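Long-range contacts in ABC transporter, substrate binding protein (Polyamine) (Agrobacterium tumefaciens, PDB 4EUO), which binds gamma-aminobutyrate in the periplasm and probably hands it to an ABC transporter for uptake: residues A[135-144]-A[297-308]; A[217-225]-A[285-294]. All blocks are in the same frame, centred on the assembly; numbering follows the deposited sequence.

Contact 1: residues A[135-144]-A[297-308]; sequences YKWSAPGVIE and WAQHRDEIGERW. With SO4 (sulfate ion), chain F.
The loop that leads into the helix beginning at Val-142 comes closest to the C-terminal helix at Ser-138 and Gly-305, whose CA atoms are 5.3 Å apart, and reaches Trp-297 on the preceding helix through Pro-140. Two indoles carry the contact. Pro-140 lies over one face of Trp-297: its CG is 3.4 Å from the centroid of the five-membered ring and 11° off the normal, a close CH-pi contact, while the peptide joining Ala-139 to Pro-140 covers the six-membered part. Ile-304 CD1 sits against the opposite face. Trp-297 NE1 donates to Glu-144 OE2 at 2.8 Å, on the syn lone pair, with carboxylate and ring nearly coplanar. The bend of Glu-144 at chi2 (83°) turns OE1 back to accept from Gly-141 N, the N-cap residue, at 2.8 Å; Tyr-158 is a further partner of OE2.

With CG anti to the backbone N (chi1 171°), Trp-308 swings its indole off the helix toward the loop, which puts NE1 2.9 Å from Lys-136 O; this acceptor lies in the indole plane, but the donor is tilted from the carbonyl plane, and Gln-312 NE2 also binds the oxygen. Ser-138 CA lies over a face of this ring. Ile-143 CD1 touches Trp-297, Ile-304 and Trp-308 together. A water links Ser-138 OG to Arg-301 O; the guanidinium of Arg-301 turns to Asp-62. A sulfate, probably from crystallisation, is held by Arg-307 (NH1 to O1 2.6 Å) and by Leu-162 N and Asp-163 N. In this periplasmic binding protein fold, helices 294-299 and 301-313 thus pack on the loop after strand 132-135, where Tyr-135 hydrogen-bonds to the pocket residue Glu-60.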
loop_
_atom_site.group_PDB
_atom_site.type_symbol
_atom_site.label_atom_id
_atom_site.label_comp_id
_atom_site.label_asym_id
_atom_site.label_seq_id
_atom_site.Cartn_x
_atom_site.Cartn_y
_atom_site.Cartn_z
ATOM N N TYR A 135 -5.904 -9.391 -2.080
ATOM C CA TYR A 135 -5.125 -9.246 -0.847
ATOM C C TYR A 135 -5.776 -9.997 0.291
ATOM O O TYR A 135 -6.975 -9.862 0.555
ATOM C CB TYR A 135 -5.034 -7.761 -0.547
ATOM C CG TYR A 135 -4.125 -7.308 0.567
ATOM C CD1 TYR A 135 -2.910 -7.941 0.806
ATOM C CD2 TYR A 135 -4.402 -6.139 1.270
ATOM C CE1 TYR A 135 -2.018 -7.449 1.754
ATOM C CE2 TYR A 135 -3.506 -5.628 2.203
ATOM C CZ TYR A 135 -2.308 -6.271 2.407
ATOM O OH TYR A 135 -1.419 -5.754 3.316
ATOM N N LYS A 136 -4.951 -10.761 1.015
ATOM C CA LYS A 136 -5.454 -11.591 2.083
ATOM C C LYS A 136 -5.919 -10.859 3.319
ATOM O O LYS A 136 -6.868 -11.310 4.003
ATOM C CB LYS A 136 -4.323 -12.563 2.485
ATOM C CG LYS A 136 -4.745 -13.657 3.472
ATOM C CD LYS A 136 -3.596 -14.659 3.620
ATOM C CE LYS A 136 -3.817 -15.680 4.712
ATOM N NZ LYS A 136 -5.042 -16.486 4.465
ATOM N N TRP A 137 -5.217 -9.788 3.677
ATOM C CA TRP A 137 -5.375 -9.151 4.979
ATOM C C TRP A 137 -6.415 -8.074 5.008
ATOM O O TRP A 137 -6.662 -7.403 3.999
ATOM C CB TRP A 137 -4.013 -8.613 5.469
ATOM C CG TRP A 137 -2.909 -9.630 5.412
ATOM C CD1 TRP A 137 -1.786 -9.582 4.638
ATOM C CD2 TRP A 137 -2.857 -10.876 6.119
ATOM N NE1 TRP A 137 -1.028 -10.715 4.830
ATOM C CE2 TRP A 137 -1.674 -11.536 5.717
ATOM C CE3 TRP A 137 -3.696 -11.495 7.053
ATOM C CZ2 TRP A 137 -1.302 -12.793 6.223
ATOM C CZ3 TRP A 137 -3.338 -12.754 7.544
ATOM C CH2 TRP A 137 -2.149 -13.379 7.130
ATOM N N SER A 138 -7.054 -7.893 6.167
ATOM C CA SER A 138 -8.075 -6.869 6.302
ATOM C C SER A 138 -7.487 -5.496 6.082
ATOM O O SER A 138 -6.646 -5.035 6.857
ATOM C CB SER A 138 -8.727 -6.935 7.679
ATOM O OG SER A 138 -9.815 -6.022 7.713
ATOM N N ALA A 139 -7.936 -4.830 5.005
ATOM C CA ALA A 139 -7.411 -3.503 4.664
ATOM C C ALA A 139 -8.279 -2.936 3.568
ATOM O O ALA A 139 -8.852 -3.707 2.787
ATOM C CB ALA A 139 -5.971 -3.626 4.124
ATOM N N PRO A 140 -8.340 -1.617 3.421
ATOM C CA PRO A 140 -9.067 -1.035 2.302
ATOM C C PRO A 140 -8.692 -1.655 0.969
ATOM O O PRO A 140 -7.513 -1.939 0.704
ATOM C CB PRO A 140 -8.630 0.439 2.315
ATOM C CG PRO A 140 -8.329 0.728 3.772
ATOM C CD PRO A 140 -7.737 -0.583 4.277
ATOM N N GLY A 141 -9.716 -1.926 0.154
ATOM C CA GLY A 141 -9.496 -2.359 -1.221
ATOM C C GLY A 141 -10.441 -3.428 -1.729
ATOM O O GLY A 141 -11.198 -3.199 -2.681
ATOM N N VAL A 142 -10.382 -4.631 -1.135
ATOM C CA VAL A 142 -11.168 -5.756 -1.670
ATOM C C VAL A 142 -12.656 -5.525 -1.464
ATOM O O VAL A 142 -13.459 -5.755 -2.391
ATOM C CB VAL A 142 -10.733 -7.090 -1.059
ATOM C CG1 VAL A 142 -11.643 -8.189 -1.575
ATOM C CG2 VAL A 142 -9.303 -7.408 -1.445
ATOM N N ILE A 143 -13.060 -5.071 -0.279
ATOM C CA ILE A 143 -14.482 -4.827 -0.029
ATOM C C ILE A 143 -14.987 -3.754 -1.000
ATOM O O ILE A 143 -16.049 -3.920 -1.597
ATOM C CB ILE A 143 -14.659 -4.452 1.460
ATOM C CG1 ILE A 143 -14.491 -5.715 2.336
ATOM C CG2 ILE A 143 -16.038 -3.765 1.694
ATOM C CD1 ILE A 143 -14.214 -5.452 3.790
ATOM N N GLU A 144 -14.232 -2.667 -1.179
ATOM C CA GLU A 144 -14.637 -1.627 -2.111
ATOM C C GLU A 144 -14.712 -2.166 -3.543
ATOM O O GLU A 144 -15.684 -1.889 -4.247
ATOM C CB GLU A 144 -13.661 -0.443 -2.060
ATOM C CG GLU A 144 -13.703 0.406 -0.782
ATOM C CD GLU A 144 -12.916 -0.087 0.415
ATOM O OE1 GLU A 144 -12.401 -1.230 0.412
ATOM O OE2 GLU A 144 -12.785 0.725 1.363
ATOM N N TRP A 297 -11.786 3.590 7.606
ATOM C CA TRP A 297 -11.258 2.313 8.030
ATOM C C TRP A 297 -10.571 2.427 9.398
ATOM O O TRP A 297 -10.784 1.552 10.254
ATOM C CB TRP A 297 -10.284 1.761 6.978
ATOM C CG TRP A 297 -10.969 0.963 5.912
ATOM C CD1 TRP A 297 -11.638 1.434 4.816
ATOM C CD2 TRP A 297 -11.012 -0.458 5.837
ATOM N NE1 TRP A 297 -12.080 0.379 4.043
ATOM C CE2 TRP A 297 -11.698 -0.798 4.643
ATOM C CE3 TRP A 297 -10.452 -1.481 6.606
ATOM C CZ2 TRP A 297 -11.862 -2.121 4.231
ATOM C CZ3 TRP A 297 -10.599 -2.789 6.192
ATOM C CH2 TRP A 297 -11.300 -3.102 5.023
ATOM N N ALA A 298 -9.798 3.490 9.643
ATOM C CA ALA A 298 -9.114 3.632 10.937
ATOM C C ALA A 298 -10.153 3.662 12.073
ATOM O O ALA A 298 -9.939 3.028 13.102
ATOM C CB ALA A 298 -8.333 4.925 10.953
ATOM N N GLN A 299 -11.297 4.323 11.845
ATOM C CA GLN A 299 -12.343 4.466 12.896
ATOM C C GLN A 299 -13.054 3.152 13.167
ATOM O O GLN A 299 -13.659 3.007 14.244
ATOM C CB GLN A 299 -13.379 5.523 12.480
ATOM C CG GLN A 299 -12.837 6.951 12.447
ATOM C CD GLN A 299 -13.856 8.002 11.980
ATOM O OE1 GLN A 299 -13.565 8.878 11.163
ATOM N NE2 GLN A 299 -15.070 7.968 12.485
ATOM N N HIS A 300 -13.032 2.203 12.220
ATOM C CA HIS A 300 -13.766 0.942 12.338
ATOM C C HIS A 300 -12.817 -0.235 12.136
ATOM O O HIS A 300 -13.257 -1.347 11.816
ATOM C CB HIS A 300 -14.851 0.895 11.234
ATOM C CG HIS A 300 -15.788 2.080 11.215
ATOM N ND1 HIS A 300 -17.018 2.075 11.871
ATOM C CD2 HIS A 300 -15.640 3.270 10.601
ATOM C CE1 HIS A 300 -17.551 3.274 11.643
ATOM N NE2 HIS A 300 -16.759 4.029 10.881
ATOM N N ARG A 301 -11.519 -0.016 12.361
ATOM C CA ARG A 301 -10.538 -1.020 11.949
ATOM C C ARG A 301 -10.698 -2.388 12.530
ATOM O O ARG A 301 -10.652 -3.391 11.805
ATOM C CB ARG A 301 -9.121 -0.498 12.112
ATOM C CG ARG A 301 -8.110 -1.151 11.183
ATOM C CD ARG A 301 -6.720 -0.531 11.321
ATOM N NE ARG A 301 -5.794 -1.222 10.415
ATOM C CZ ARG A 301 -5.253 -2.413 10.650
ATOM N NH1 ARG A 301 -5.353 -2.972 11.855
ATOM N NH2 ARG A 301 -4.537 -3.017 9.709
ATOM N N ASP A 302 -10.886 -2.442 13.870
ATOM C CA ASP A 302 -10.992 -3.739 14.524
ATOM C C ASP A 302 -12.249 -4.473 14.115
ATOM O O ASP A 302 -12.214 -5.688 13.887
ATOM C CB ASP A 302 -10.967 -3.548 16.048
ATOM C CG ASP A 302 -9.693 -2.913 16.537
ATOM O OD1 ASP A 302 -8.649 -3.136 15.904
ATOM O OD2 ASP A 302 -9.740 -2.212 17.570
ATOM N N GLU A 303 -13.361 -3.743 13.987
ATOM C CA GLU A 303 -14.615 -4.385 13.649
ATOM C C GLU A 303 -14.649 -4.910 12.229
ATOM O O GLU A 303 -15.108 -6.024 11.982
ATOM C CB GLU A 303 -15.795 -3.462 13.936
ATOM C CG GLU A 303 -17.148 -4.160 13.939
ATOM C CD GLU A 303 -17.294 -5.453 14.722
ATOM O OE1 GLU A 303 -16.794 -5.532 15.868
ATOM O OE2 GLU A 303 -17.948 -6.383 14.195
ATOM N N ILE A 304 -14.131 -4.123 11.286
ATOM C CA ILE A 304 -14.092 -4.630 9.920
ATOM C C ILE A 304 -13.168 -5.854 9.875
ATOM O O ILE A 304 -13.524 -6.852 9.244
ATOM C CB ILE A 304 -13.641 -3.550 8.912
ATOM C CG1 ILE A 304 -14.601 -2.345 8.902
ATOM C CG2 ILE A 304 -13.529 -4.166 7.524
ATOM C CD1 ILE A 304 -14.022 -1.122 8.185
ATOM N N GLY A 305 -12.035 -5.792 10.579
ATOM C CA GLY A 305 -11.119 -6.927 10.585
ATOM C C GLY A 305 -11.770 -8.205 11.100
ATOM O O GLY A 305 -11.657 -9.280 10.496
ATOM N N GLU A 306 -12.506 -8.102 12.210
ATOM C CA GLU A 306 -13.200 -9.277 12.780
ATOM C C GLU A 306 -14.156 -9.869 11.759
ATOM O O GLU A 306 -14.167 -11.081 11.530
ATOM C CB GLU A 306 -13.967 -8.868 14.049
ATOM C CG GLU A 306 -13.036 -8.697 15.235
ATOM C CD GLU A 306 -13.677 -8.476 16.595
ATOM O OE1 GLU A 306 -14.862 -8.842 16.774
ATOM O OE2 GLU A 306 -12.971 -7.968 17.496
ATOM N N ARG A 307 -14.936 -9.013 11.085
ATOM C CA ARG A 307 -15.895 -9.466 10.079
ATOM C C ARG A 307 -15.224 -10.084 8.861
ATOM O O ARG A 307 -15.708 -11.077 8.312
ATOM C CB ARG A 307 -16.844 -8.309 9.710
ATOM C CG ARG A 307 -17.670 -7.975 10.965
ATOM C CD ARG A 307 -18.814 -7.040 10.754
ATOM N NE ARG A 307 -19.777 -7.556 9.783
ATOM C CZ ARG A 307 -20.772 -6.831 9.297
ATOM N NH1 ARG A 307 -20.934 -5.571 9.685
ATOM N NH2 ARG A 307 -21.574 -7.336 8.372
ATOM N N TRP A 308 -14.115 -9.458 8.414
ATOM C CA TRP A 308 -13.369 -9.947 7.271
ATOM C C TRP A 308 -12.817 -11.360 7.514
ATOM O O TRP A 308 -13.040 -12.240 6.702
ATOM C CB TRP A 308 -12.241 -8.950 6.950
ATOM C CG TRP A 308 -11.265 -9.438 5.923
ATOM C CD1 TRP A 308 -10.035 -9.983 6.148
ATOM C CD2 TRP A 308 -11.484 -9.502 4.506
ATOM N NE1 TRP A 308 -9.433 -10.316 4.944
ATOM C CE2 TRP A 308 -10.311 -10.037 3.925
ATOM C CE3 TRP A 308 -12.537 -9.084 3.663
ATOM C CZ2 TRP A 308 -10.172 -10.208 2.551
ATOM C CZ3 TRP A 308 -12.405 -9.261 2.298
ATOM C CH2 TRP A 308 -11.224 -9.795 1.748
HETATM S S SO4 F . -23.311 -4.036 7.410
HETATM O O1 SO4 F . -22.939 -4.156 8.800
HETATM O O2 SO4 F . -24.677 -3.457 7.319
HETATM O O3 SO4 F . -22.374 -3.164 6.699
HETATM O O4 SO4 F . -23.258 -5.374 6.854
HETATM O O HOH W 1 -9.023 -4.214 9.653
#

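Contact 2: residues A[217-225]-A[285-294]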
loop_
_atom_site.group_PDB
_atom_site.type_symbol
_atom_site.label_atom_id
_atom_site.label_comp_id
_atom_site.label_asym_id
_atom_site.label_seq_id
_atom_site.Cartn_x
_atom_site.Cartn_y
_atom_site.Cartn_z
ATOM N N SER A 217 -5.103 -2.589 -15.853
ATOM C CA SER A 217 -6.275 -1.751 -16.077
ATOM C C SER A 217 -6.429 -0.826 -14.881
ATOM O O SER A 217 -6.521 -1.308 -13.735
ATOM C CB SER A 217 -7.547 -2.558 -16.278
ATOM O OG SER A 217 -8.630 -1.633 -16.360
ATOM N N TRP A 218 -6.487 0.486 -15.151
ATOM C CA TRP A 218 -6.681 1.513 -14.128
ATOM C C TRP A 218 -8.157 1.903 -13.995
ATOM O O TRP A 218 -8.462 2.887 -13.292
ATOM C CB TRP A 218 -5.856 2.750 -14.475
ATOM C CG TRP A 218 -4.382 2.503 -14.399
ATOM C CD1 TRP A 218 -3.559 2.066 -15.405
ATOM C CD2 TRP A 218 -3.538 2.772 -13.277
ATOM N NE1 TRP A 218 -2.255 2.028 -14.964
ATOM C CE2 TRP A 218 -2.212 2.472 -13.662
ATOM C CE3 TRP A 218 -3.770 3.279 -11.986
ATOM C CZ2 TRP A 218 -1.133 2.636 -12.794
ATOM C CZ3 TRP A 218 -2.703 3.449 -11.135
ATOM C CH2 TRP A 218 -1.410 3.098 -11.527
ATOM N N ALA A 219 -9.074 1.127 -14.611
ATOM C CA ALA A 219 -10.492 1.473 -14.522
ATOM C C ALA A 219 -10.998 1.325 -13.079
ATOM O O ALA A 219 -10.968 0.245 -12.502
ATOM C CB ALA A 219 -11.310 0.597 -15.474
ATOM N N GLN A 220 -11.513 2.422 -12.520
ATOM C CA GLN A 220 -11.957 2.496 -11.117
ATOM C C GLN A 220 -10.814 2.078 -10.162
ATOM O O GLN A 220 -11.060 1.475 -9.129
ATOM C CB GLN A 220 -13.235 1.708 -10.818
ATOM C CG GLN A 220 -14.438 2.179 -11.649
ATOM C CD GLN A 220 -15.611 1.309 -11.317
ATOM O OE1 GLN A 220 -15.590 0.093 -11.444
ATOM N NE2 GLN A 220 -16.675 1.922 -10.807
ATOM N N ASN A 221 -9.576 2.398 -10.512
ATOM C CA ASN A 221 -8.438 2.031 -9.627
ATOM C C ASN A 221 -8.714 2.633 -8.253
ATOM O O ASN A 221 -9.251 3.737 -8.161
ATOM C CB ASN A 221 -7.127 2.478 -10.224
ATOM C CG ASN A 221 -6.909 3.966 -10.255
ATOM O OD1 ASN A 221 -6.322 4.549 -9.330
ATOM N ND2 ASN A 221 -7.300 4.623 -11.380
ATOM N N ILE A 222 -8.341 1.911 -7.186
ATOM C CA ILE A 222 -8.689 2.310 -5.830
ATOM C C ILE A 222 -7.449 2.832 -5.144
ATOM O O ILE A 222 -6.491 2.070 -4.921
ATOM C CB ILE A 222 -9.306 1.128 -5.093
ATOM C CG1 ILE A 222 -10.580 0.623 -5.804
ATOM C CG2 ILE A 222 -9.581 1.505 -3.611
ATOM C CD1 ILE A 222 -10.955 -0.786 -5.321
ATOM N N THR A 223 -7.448 4.122 -4.783
ATOM C CA THR A 223 -6.261 4.722 -4.176
ATOM C C THR A 223 -6.235 4.604 -2.678
ATOM O O THR A 223 -7.276 4.506 -2.005
ATOM C CB THR A 223 -6.135 6.217 -4.510
ATOM O OG1 THR A 223 -7.228 6.920 -3.924
ATOM C CG2 THR A 223 -6.140 6.473 -5.970
ATOM N N ALA A 224 -5.013 4.604 -2.140
ATOM C CA ALA A 224 -4.739 4.613 -0.718
ATOM C C ALA A 224 -3.305 5.099 -0.549
ATOM O O ALA A 224 -2.649 5.430 -1.541
ATOM C CB ALA A 224 -4.956 3.227 -0.095
ATOM N N ALA A 225 -2.826 5.198 0.698
ATOM C CA ALA A 225 -1.454 5.617 0.897
ATOM C C ALA A 225 -0.863 4.854 2.036
ATOM O O ALA A 225 -1.571 4.461 2.972
ATOM C CB ALA A 225 -1.361 7.126 1.170
ATOM N N GLN A 285 -3.833 8.959 -12.668
ATOM C CA GLN A 285 -4.703 7.968 -13.302
ATOM C C GLN A 285 -6.120 8.217 -12.833
ATOM O O GLN A 285 -6.767 7.359 -12.232
ATOM C CB GLN A 285 -4.219 6.551 -12.929
ATOM C CG GLN A 285 -2.773 6.282 -13.378
ATOM C CD GLN A 285 -2.592 5.919 -14.838
ATOM O OE1 GLN A 285 -1.477 5.539 -15.266
ATOM N NE2 GLN A 285 -3.667 5.882 -15.608
ATOM N N THR A 286 -6.632 9.420 -13.182
ATOM C CA THR A 286 -7.845 9.977 -12.614
ATOM C C THR A 286 -9.081 9.915 -13.471
ATOM O O THR A 286 -10.153 10.299 -12.978
ATOM C CB THR A 286 -7.580 11.383 -12.128
ATOM O OG1 THR A 286 -7.182 12.171 -13.258
ATOM C CG2 THR A 286 -6.480 11.451 -11.089
ATOM N N GLU A 287 -8.980 9.414 -14.704
ATOM C CA GLU A 287 -10.146 9.302 -15.620
ATOM C C GLU A 287 -11.295 8.565 -14.937
ATOM O O GLU A 287 -12.454 9.004 -14.948
ATOM C CB GLU A 287 -9.748 8.547 -16.896
ATOM C CG GLU A 287 -10.754 8.613 -18.034
ATOM C CD GLU A 287 -10.115 8.310 -19.377
ATOM O OE1 GLU A 287 -9.517 9.237 -19.972
ATOM O OE2 GLU A 287 -10.168 7.137 -19.812
ATOM N N SER A 288 -10.964 7.438 -14.303
ATOM C CA SER A 288 -11.951 6.637 -13.602
ATOM C C SER A 288 -11.190 6.094 -12.410
ATOM O O SER A 288 -10.446 5.120 -12.518
ATOM C CB SER A 288 -12.418 5.491 -14.487
ATOM O OG SER A 288 -13.322 4.687 -13.758
ATOM N N GLN A 289 -11.352 6.760 -11.278
ATOM C CA GLN A 289 -10.606 6.429 -10.063
ATOM C C GLN A 289 -11.528 6.532 -8.852
ATOM O O GLN A 289 -12.425 7.391 -8.792
ATOM C CB GLN A 289 -9.442 7.420 -9.925
ATOM C CG GLN A 289 -8.485 7.136 -8.755
ATOM C CD GLN A 289 -7.284 8.000 -8.837
ATOM O OE1 GLN A 289 -7.365 9.220 -8.640
ATOM N NE2 GLN A 289 -6.122 7.420 -9.088
ATOM N N VAL A 290 -11.264 5.679 -7.858
ATOM C CA VAL A 290 -12.018 5.625 -6.592
ATOM C C VAL A 290 -11.017 5.872 -5.469
ATOM O O VAL A 290 -9.922 5.311 -5.496
ATOM C CB VAL A 290 -12.679 4.231 -6.481
ATOM C CG1 VAL A 290 -13.375 4.050 -5.133
ATOM C CG2 VAL A 290 -13.675 4.005 -7.621
ATOM N N ASN A 291 -11.354 6.678 -4.473
ATOM C CA ASN A 291 -10.434 6.944 -3.396
ATOM C C ASN A 291 -10.873 6.202 -2.158
ATOM O O ASN A 291 -11.935 6.501 -1.622
ATOM C CB ASN A 291 -10.376 8.460 -3.147
ATOM C CG ASN A 291 -10.029 9.220 -4.407
ATOM O OD1 ASN A 291 -10.807 10.055 -4.887
ATOM N ND2 ASN A 291 -8.888 8.931 -5.005
ATOM N N ALA A 292 -10.099 5.219 -1.693
ATOM C CA ALA A 292 -10.457 4.552 -0.459
ATOM C C ALA A 292 -10.337 5.525 0.695
ATOM O O ALA A 292 -9.488 6.434 0.689
ATOM C CB ALA A 292 -9.585 3.319 -0.220
ATOM N N ASP A 293 -11.196 5.333 1.688
ATOM C CA ASP A 293 -11.215 6.249 2.838
ATOM C C ASP A 293 -10.527 5.580 4.011
ATOM O O ASP A 293 -11.102 4.738 4.717
ATOM C CB ASP A 293 -12.658 6.617 3.187
ATOM C CG ASP A 293 -12.766 7.687 4.253
ATOM O OD1 ASP A 293 -11.797 7.877 5.009
ATOM O OD2 ASP A 293 -13.808 8.376 4.278
ATOM N N MET A 294 -9.265 5.918 4.179
ATOM C CA MET A 294 -8.481 5.297 5.248
ATOM C C MET A 294 -8.861 5.773 6.612
ATOM O O MET A 294 -8.652 5.041 7.579
ATOM C CB MET A 294 -6.991 5.493 5.014
ATOM C CG MET A 294 -6.506 4.849 3.687
ATOM S SD MET A 294 -4.722 4.886 3.569
ATOM C CE MET A 294 -4.370 6.621 3.558
HETATM O O HOH W 2 -8.673 5.656 -14.794
HETATM O O HOH W 3 -7.529 7.407 -1.173
#
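Asn-221 and Thr-223 bind the strand 289-291 in parallel register, the short axes 4.6 Å apart and 35° from exact alignment. The tight part is the backbone pairing: Val-290 N donates to Asn-221 O and Thr-223 N to Val-290 O, both at 2.8 Å, and Ala-292 N continues the pattern to Thr-223 O. On the face carrying Asn-221 and Thr-223, polar side chains repeat the pairing. Gln-289 NE2 meets a lone pair of Asn-221 OD1 at 2.9 Å, the two amide planes 75° apart, and NE2 also donates to Pro-282 O, outside the contact. Asn-221 ND2 reaches Gln-285 O, and CG of Gln-285 packs over the six-membered ring of Trp-218, 3.5 Å from its centroid. On the opposite face, that of Ile-222 and Val-290, Ile-222 CG2 packs on Ala-292 CB beneath Leu-148 of helix 142-149.

The solvent side is looser. Exposed Asn-291 touches little beyond Thr-223 OG1, although its ND2 bond there is straight (2.8 Å, 176°). Waters bridge Trp-218 O to Ser-288 N and Thr-223 OG1 to Ala-292 O, and across the contact Ala-225 N makes a weak bond to Met-294 SD. The pairing adds a short parallel edge strand beside strand 215-229, in the two-lobed fold of periplasmic binding proteins.

How the contacts relate
The centres of contacts 1 and 2 are about 17 Å apart, yet the two meet directly. Ile-222 CD1 of contact 2 lies 3.6 Å from Gly-141 O of contact 1, and Pro-140 CB is 4.0 Å from Ala-292 CB. The chain also joins them: strand 289-291 runs on into helix 294-299, which carries Trp-297. The first turn of helix 142-149 serves contact 1, while its Ala-145 and Leu-148 cover contact 2. Both approach the gamma-aminobutyrate pocket without lining it: the side chains of Tyr-135 and Ala-224 are about 5 and 7 Å from the ligand. Ala-224 is joined to the pocket residue Tyr-101 by backbone hydrogen bonding, and Asp-226, also of the pocket, directly follows segment 217-225.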